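Local atomic coordinates of alpha-L-arabinosidase (Xanthomonas axonopodis pv. citri, PDB entry 6D25), a protein that probably hydrolyses terminal arabinofuranosyl side groups from arabinoxylans, including those on internal doubly substituted units, as a trimeric family GH51 alpha-L-arabinofuranosidase. Residues Glu104-Asp109 against Val156-Pro161; Glu162-Trp167 against Pro195-Gly200. One frame throughout, in Å; residues are numbered along the deposited sequence.

Interaction 1 lies at the C-terminal end of the (beta/alpha)8 barrel, interaction 2 on its outer, helix-covered side, and their centres are about 9 Å apart. Interaction 2 is the buried one: helix 161-172 packs on strand 196-199 through apolar side chains alone. Interaction 1 is only partly buried and polar, joining the loops that follow strands 93-96 and 149-154, with a water and an imidazole-carboxylate pair near a neighbouring subunit. They share a run of chain, since the 156-161 loop of interaction 1 leads straight into the helix of interaction 2. Two pairs of side chains tie them further: Glu163 probably hydrogen-bonds to His106, and Trp107 stacks on Trp167.

Interaction 1 (Glu104-Asp109 against Val156-Pro161); sequences EYHWRD and VGDAAP
Asp158 OD1 takes a hydrogen bond from Asn155 ND2 and lies 3.1 Å from His106 NE2. It is also 3.1 Å from His106 CE1, coming obliquely at the NE2-CE1 side, out of the ring plane. Carboxylate and imidazole planes differ by 25°. His106 CG stands anti to its own carbonyl carbon (chi1 -60°), which carries the ring across to Asp158. There its CE1 touches Ala159 CB at 4.2 Å, while ND1 is hydrogen-bonded to Glu163 OE2, which would restrain the ring's rotation. A water in the imidazole plane lies 3.0 Å from His106 NE2 and donates to Glu104 O over 2.9 Å; its approach to Asp158 OD2 is modelled too short to be trusted. The carboxylate of Glu104 turns elsewhere, to Thr123 and to Lys227 of a second subunit. Asn155 also bonds Tyr105 O, so one amide serves both loops. These loops leave the C-terminal ends of the neighbouring barrel strands 93-96 and 149-154; 156-161 runs on into helix 161-172, whereas 104-109 comes before strand 120-122, and helix 212-224 covers Val156.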
loop_
_atom_site.group_PDB
_atom_site.type_symbol
_atom_site.label_atom_id
_atom_site.label_comp_id
_atom_site.label_asym_id
_atom_site.label_seq_id
_atom_site.Cartn_x
_atom_site.Cartn_y
_atom_site.Cartn_z
ATOM N N GLU A 104 3.668 -7.396 11.922
ATOM C CA GLU A 104 3.853 -8.549 11.073
ATOM C C GLU A 104 2.839 -9.665 11.412
ATOM O O GLU A 104 2.911 -10.732 10.842
ATOM C CB GLU A 104 5.240 -9.165 11.274
ATOM C CG GLU A 104 6.380 -8.344 10.741
ATOM C CD GLU A 104 7.739 -9.044 10.814
ATOM O OE1 GLU A 104 7.946 -9.980 11.651
ATOM O OE2 GLU A 104 8.602 -8.653 10.038
ATOM N N TYR A 105 1.916 -9.434 12.311
ATOM C CA TYR A 105 0.973 -10.481 12.742
ATOM C C TYR A 105 -0.218 -10.580 11.784
ATOM O O TYR A 105 -0.731 -9.560 11.348
ATOM C CB TYR A 105 0.457 -10.141 14.132
ATOM C CG TYR A 105 -0.477 -11.142 14.765
ATOM C CD1 TYR A 105 -0.050 -12.429 15.059
ATOM C CD2 TYR A 105 -1.763 -10.788 15.147
ATOM C CE1 TYR A 105 -0.887 -13.341 15.677
ATOM C CE2 TYR A 105 -2.590 -11.681 15.800
ATOM C CZ TYR A 105 -2.151 -12.954 16.077
ATOM O OH TYR A 105 -2.978 -13.837 16.720
ATOM N N HIS A 106 -0.634 -11.812 11.504
ATOM C CA HIS A 106 -1.808 -12.102 10.689
ATOM C C HIS A 106 -2.814 -12.799 11.600
ATOM O O HIS A 106 -2.581 -13.982 11.969
ATOM C CB HIS A 106 -1.402 -12.893 9.445
ATOM C CG HIS A 106 -0.427 -12.103 8.641
ATOM N ND1 HIS A 106 -0.839 -11.021 7.892
ATOM C CD2 HIS A 106 0.918 -12.108 8.577
ATOM C CE1 HIS A 106 0.204 -10.382 7.409
ATOM N NE2 HIS A 106 1.303 -11.038 7.780
ATOM N N TRP A 107 -3.901 -12.097 11.935
ATOM C CA TRP A 107 -4.826 -12.573 12.963
ATOM C C TRP A 107 -5.387 -13.971 12.646
ATOM O O TRP A 107 -5.690 -14.728 13.570
ATOM C CB TRP A 107 -5.947 -11.546 13.181
ATOM C CG TRP A 107 -6.942 -11.465 12.079
ATOM C CD1 TRP A 107 -6.909 -10.637 11.002
ATOM C CD2 TRP A 107 -8.146 -12.240 11.962
ATOM N NE1 TRP A 107 -8.005 -10.845 10.222
ATOM C CE2 TRP A 107 -8.789 -11.817 10.782
ATOM C CE3 TRP A 107 -8.769 -13.206 12.761
ATOM C CZ2 TRP A 107 -10.002 -12.372 10.355
ATOM C CZ3 TRP A 107 -9.970 -13.748 12.345
ATOM C CH2 TRP A 107 -10.580 -13.326 11.175
ATOM N N ARG A 108 -5.541 -14.317 11.367
ATOM C CA ARG A 108 -6.127 -15.628 11.034
ATOM C C ARG A 108 -5.195 -16.762 11.460
ATOM O O ARG A 108 -5.669 -17.894 11.648
ATOM C CB ARG A 108 -6.449 -15.744 9.540
ATOM C CG ARG A 108 -7.659 -14.923 9.124
ATOM C CD ARG A 108 -8.169 -15.423 7.777
ATOM N NE ARG A 108 -9.604 -15.405 7.676
ATOM C CZ ARG A 108 -10.470 -16.198 8.310
ATOM N NH1 ARG A 108 -10.152 -17.304 8.969
ATOM N NH2 ARG A 108 -11.720 -15.835 8.248
ATOM N N ASP A 109 -3.916 -16.476 11.628
ATOM C CA ASP A 109 -2.949 -17.474 12.087
ATOM C C ASP A 109 -3.264 -17.902 13.527
ATOM O O ASP A 109 -2.794 -18.932 13.985
ATOM C CB ASP A 109 -1.521 -16.949 12.022
ATOM C CG ASP A 109 -0.974 -16.734 10.604
ATOM O OD1 ASP A 109 -1.560 -17.261 9.653
ATOM O OD2 ASP A 109 0.057 -16.035 10.462
ATOM N N VAL A 156 -0.749 -2.751 10.089
ATOM C CA VAL A 156 -0.744 -1.844 8.993
ATOM C C VAL A 156 0.491 -2.051 8.102
ATOM O O VAL A 156 0.376 -1.979 6.873
ATOM C CB VAL A 156 -0.846 -0.412 9.542
ATOM C CG1 VAL A 156 -0.449 0.608 8.530
ATOM C CG2 VAL A 156 -2.248 -0.151 10.055
ATOM N N GLY A 157 1.609 -2.415 8.667
ATOM C CA GLY A 157 2.870 -2.476 7.925
ATOM C C GLY A 157 2.893 -3.497 6.798
ATOM O O GLY A 157 3.265 -3.156 5.678
ATOM N N ASP A 158 2.579 -4.754 7.106
ATOM C CA ASP A 158 2.781 -5.793 6.097
ATOM C C ASP A 158 1.476 -6.426 5.588
ATOM O O ASP A 158 1.507 -7.176 4.583
ATOM C CB ASP A 158 3.893 -6.754 6.532
ATOM C CG ASP A 158 3.487 -8.081 7.101
ATOM O OD1 ASP A 158 2.354 -8.181 7.587
ATOM O OD2 ASP A 158 4.335 -8.974 7.066
ATOM N N ALA A 159 0.342 -5.930 6.025
ATOM C CA ALA A 159 -0.971 -6.435 5.568
ATOM C C ALA A 159 -1.683 -5.364 4.749
ATOM O O ALA A 159 -1.460 -4.151 4.945
ATOM C CB ALA A 159 -1.798 -6.778 6.788
ATOM N N ALA A 160 -2.621 -5.796 3.915
ATOM C CA ALA A 160 -3.603 -4.898 3.282
ATOM C C ALA A 160 -4.678 -4.506 4.312
ATOM O O ALA A 160 -4.839 -5.187 5.351
ATOM C CB ALA A 160 -4.190 -5.592 2.078
ATOM N N PRO A 161 -5.414 -3.409 4.082
ATOM C CA PRO A 161 -6.350 -2.945 5.096
ATOM C C PRO A 161 -7.478 -3.945 5.411
ATOM O O PRO A 161 -8.093 -3.902 6.485
ATOM C CB PRO A 161 -6.943 -1.638 4.530
ATOM C CG PRO A 161 -5.887 -1.166 3.551
ATOM C CD PRO A 161 -5.310 -2.448 2.969
HETATM O O HOH W 1 4.253 -11.059 8.338
#

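Interaction 2 (Glu162-Trp167 against Pro195-Gly200); sequences EEIAQW and PYFGVG
Ile164 reaches from helix 161-172 to Phe197 and Val199 on the barrel strand 196-199. Its CB is already in contact, 3.8 Å from Phe197 CZ and 4.0 Å from Phe197 CE1. The CG2 branch comes in at the edge of the phenyl ring, in its plane, with CZ of Phe197 at 3.9 Å. The other branch takes the crowded position, CG1 lying between the backbone N and the carbonyl carbon (chi1 59°). From there the chain runs on extended, and CD1 ends at a looser 4.5 Å from Val199 CG1. Phe197 thus meets the root of Ile164 and Val199 its tip.

Phe197 CG is anti to its backbone N (chi1 -163°), which sends the ring out of the barrel toward the helix. One turn further along, Trp167 adds a second apolar neighbour, CE3 approaching Phe197 CZ to 4.3 Å. The indole is held by a bond from NE1 to Thr136 and by stacking on Trp107.

Helix 162-167 and strand 196-199 run antiparallel, at 173° with axes 11.3 Å apart, as expected in a beta-alpha-beta crossover: strand 149-154, helix 161-172, then the parallel strand 196-199. Ile152 of strand 149-154 packs against both Phe197 and Trp167, and helix 212-224 adjoins through Tyr222, which touches Ile164 and Val199.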
loop_
_atom_site.group_PDB
_atom_site.type_symbol
_atom_site.label_atom_id
_atom_site.label_comp_id
_atom_site.label_asym_id
_atom_site.label_seq_id
_atom_site.Cartn_x
_atom_site.Cartn_y
_atom_site.Cartn_z
ATOM N N GLU A 162 -7.752 -4.832 4.479
ATOM C CA GLU A 162 -8.851 -5.761 4.654
ATOM C C GLU A 162 -8.588 -6.647 5.886
ATOM O O GLU A 162 -9.552 -7.115 6.493
ATOM C CB GLU A 162 -9.101 -6.569 3.374
ATOM C CG GLU A 162 -8.319 -7.868 3.273
ATOM C CD GLU A 162 -8.219 -8.416 1.867
ATOM O OE1 GLU A 162 -9.203 -9.137 1.433
ATOM O OE2 GLU A 162 -7.187 -8.096 1.195
ATOM N N GLU A 163 -7.323 -6.888 6.268
ATOM C CA GLU A 163 -7.089 -7.766 7.401
ATOM C C GLU A 163 -7.626 -7.154 8.707
ATOM O O GLU A 163 -8.349 -7.838 9.445
ATOM C CB GLU A 163 -5.605 -8.084 7.621
ATOM C CG GLU A 163 -5.130 -9.164 6.716
ATOM C CD GLU A 163 -3.787 -9.787 7.038
ATOM O OE1 GLU A 163 -3.015 -9.899 6.068
ATOM O OE2 GLU A 163 -3.557 -10.203 8.216
ATOM N N ILE A 164 -7.272 -5.926 9.047
ATOM C CA ILE A 164 -7.790 -5.359 10.276
ATOM C C ILE A 164 -9.312 -5.146 10.175
ATOM O O ILE A 164 -9.991 -5.253 11.180
ATOM C CB ILE A 164 -7.053 -4.079 10.717
ATOM C CG1 ILE A 164 -7.123 -2.968 9.668
ATOM C CG2 ILE A 164 -5.648 -4.416 11.118
ATOM C CD1 ILE A 164 -6.474 -1.680 10.114
ATOM N N ALA A 165 -9.848 -4.865 8.987
ATOM C CA ALA A 165 -11.269 -4.709 8.830
ATOM C C ALA A 165 -11.997 -6.016 9.206
ATOM O O ALA A 165 -13.002 -6.021 9.950
ATOM C CB ALA A 165 -11.626 -4.307 7.415
ATOM N N GLN A 166 -11.481 -7.100 8.699
ATOM C CA GLN A 166 -12.103 -8.425 8.972
ATOM C C GLN A 166 -11.895 -8.810 10.439
ATOM O O GLN A 166 -12.747 -9.411 11.031
ATOM C CB GLN A 166 -11.549 -9.476 8.012
ATOM C CG GLN A 166 -12.060 -9.237 6.582
ATOM C CD GLN A 166 -11.860 -10.411 5.666
ATOM O OE1 GLN A 166 -10.921 -11.166 5.860
ATOM N NE2 GLN A 166 -12.738 -10.555 4.682
ATOM N N TRP A 167 -10.760 -8.457 11.005
ATOM C CA TRP A 167 -10.485 -8.814 12.397
ATOM C C TRP A 167 -11.492 -8.139 13.332
ATOM O O TRP A 167 -12.009 -8.780 14.235
ATOM C CB TRP A 167 -9.067 -8.405 12.797
ATOM C CG TRP A 167 -8.531 -9.068 14.017
ATOM C CD1 TRP A 167 -9.043 -10.156 14.653
ATOM C CD2 TRP A 167 -7.329 -8.729 14.718
ATOM N NE1 TRP A 167 -8.225 -10.521 15.685
ATOM C CE2 TRP A 167 -7.167 -9.680 15.749
ATOM C CE3 TRP A 167 -6.365 -7.732 14.570
ATOM C CZ2 TRP A 167 -6.094 -9.651 16.621
ATOM C CZ3 TRP A 167 -5.284 -7.717 15.428
ATOM C CH2 TRP A 167 -5.144 -8.682 16.416
ATOM N N PRO A 195 -12.549 -1.884 22.835
ATOM C CA PRO A 195 -12.720 -0.454 23.013
ATOM C C PRO A 195 -11.600 0.402 22.403
ATOM O O PRO A 195 -11.866 1.571 22.085
ATOM C CB PRO A 195 -12.790 -0.228 24.521
ATOM C CG PRO A 195 -12.048 -1.431 25.075
ATOM C CD PRO A 195 -12.458 -2.565 24.132
ATOM N N TYR A 196 -10.401 -0.155 22.227
ATOM C CA TYR A 196 -9.263 0.555 21.677
ATOM C C TYR A 196 -8.621 -0.299 20.590
ATOM O O TYR A 196 -8.420 -1.494 20.774
ATOM C CB TYR A 196 -8.224 0.887 22.752
ATOM C CG TYR A 196 -8.808 1.391 24.051
ATOM C CD1 TYR A 196 -9.311 2.676 24.171
ATOM C CD2 TYR A 196 -8.869 0.579 25.152
ATOM C CE1 TYR A 196 -9.876 3.136 25.356
ATOM C CE2 TYR A 196 -9.396 1.025 26.352
ATOM C CZ TYR A 196 -9.918 2.306 26.462
ATOM O OH TYR A 196 -10.499 2.694 27.643
ATOM N N PHE A 197 -8.279 0.337 19.492
ATOM C CA PHE A 197 -7.693 -0.356 18.347
ATOM C C PHE A 197 -6.561 0.517 17.787
ATOM O O PHE A 197 -6.809 1.659 17.345
ATOM C CB PHE A 197 -8.747 -0.612 17.263
ATOM C CG PHE A 197 -8.337 -1.650 16.258
ATOM C CD1 PHE A 197 -7.438 -1.352 15.266
ATOM C CD2 PHE A 197 -8.828 -2.940 16.347
ATOM C CE1 PHE A 197 -7.049 -2.314 14.338
ATOM C CE2 PHE A 197 -8.428 -3.925 15.453
ATOM C CZ PHE A 197 -7.520 -3.613 14.472
ATOM N N GLY A 198 -5.342 0.006 17.882
ATOM C CA GLY A 198 -4.137 0.688 17.357
ATOM C C GLY A 198 -3.974 0.456 15.864
ATOM O O GLY A 198 -3.946 -0.689 15.388
ATOM N N VAL A 199 -3.879 1.527 15.120
ATOM C CA VAL A 199 -3.774 1.452 13.661
ATOM C C VAL A 199 -2.316 1.641 13.262
ATOM O O VAL A 199 -1.929 2.686 12.712
ATOM C CB VAL A 199 -4.731 2.429 12.973
ATOM C CG1 VAL A 199 -4.761 2.208 11.481
ATOM C CG2 VAL A 199 -6.138 2.301 13.521
ATOM N N GLY A 200 -1.539 0.594 13.533
ATOM C CA GLY A 200 -0.086 0.572 13.265
ATOM C C GLY A 200 0.716 0.885 14.496
ATOM O O GLY A 200 0.258 1.614 15.366
#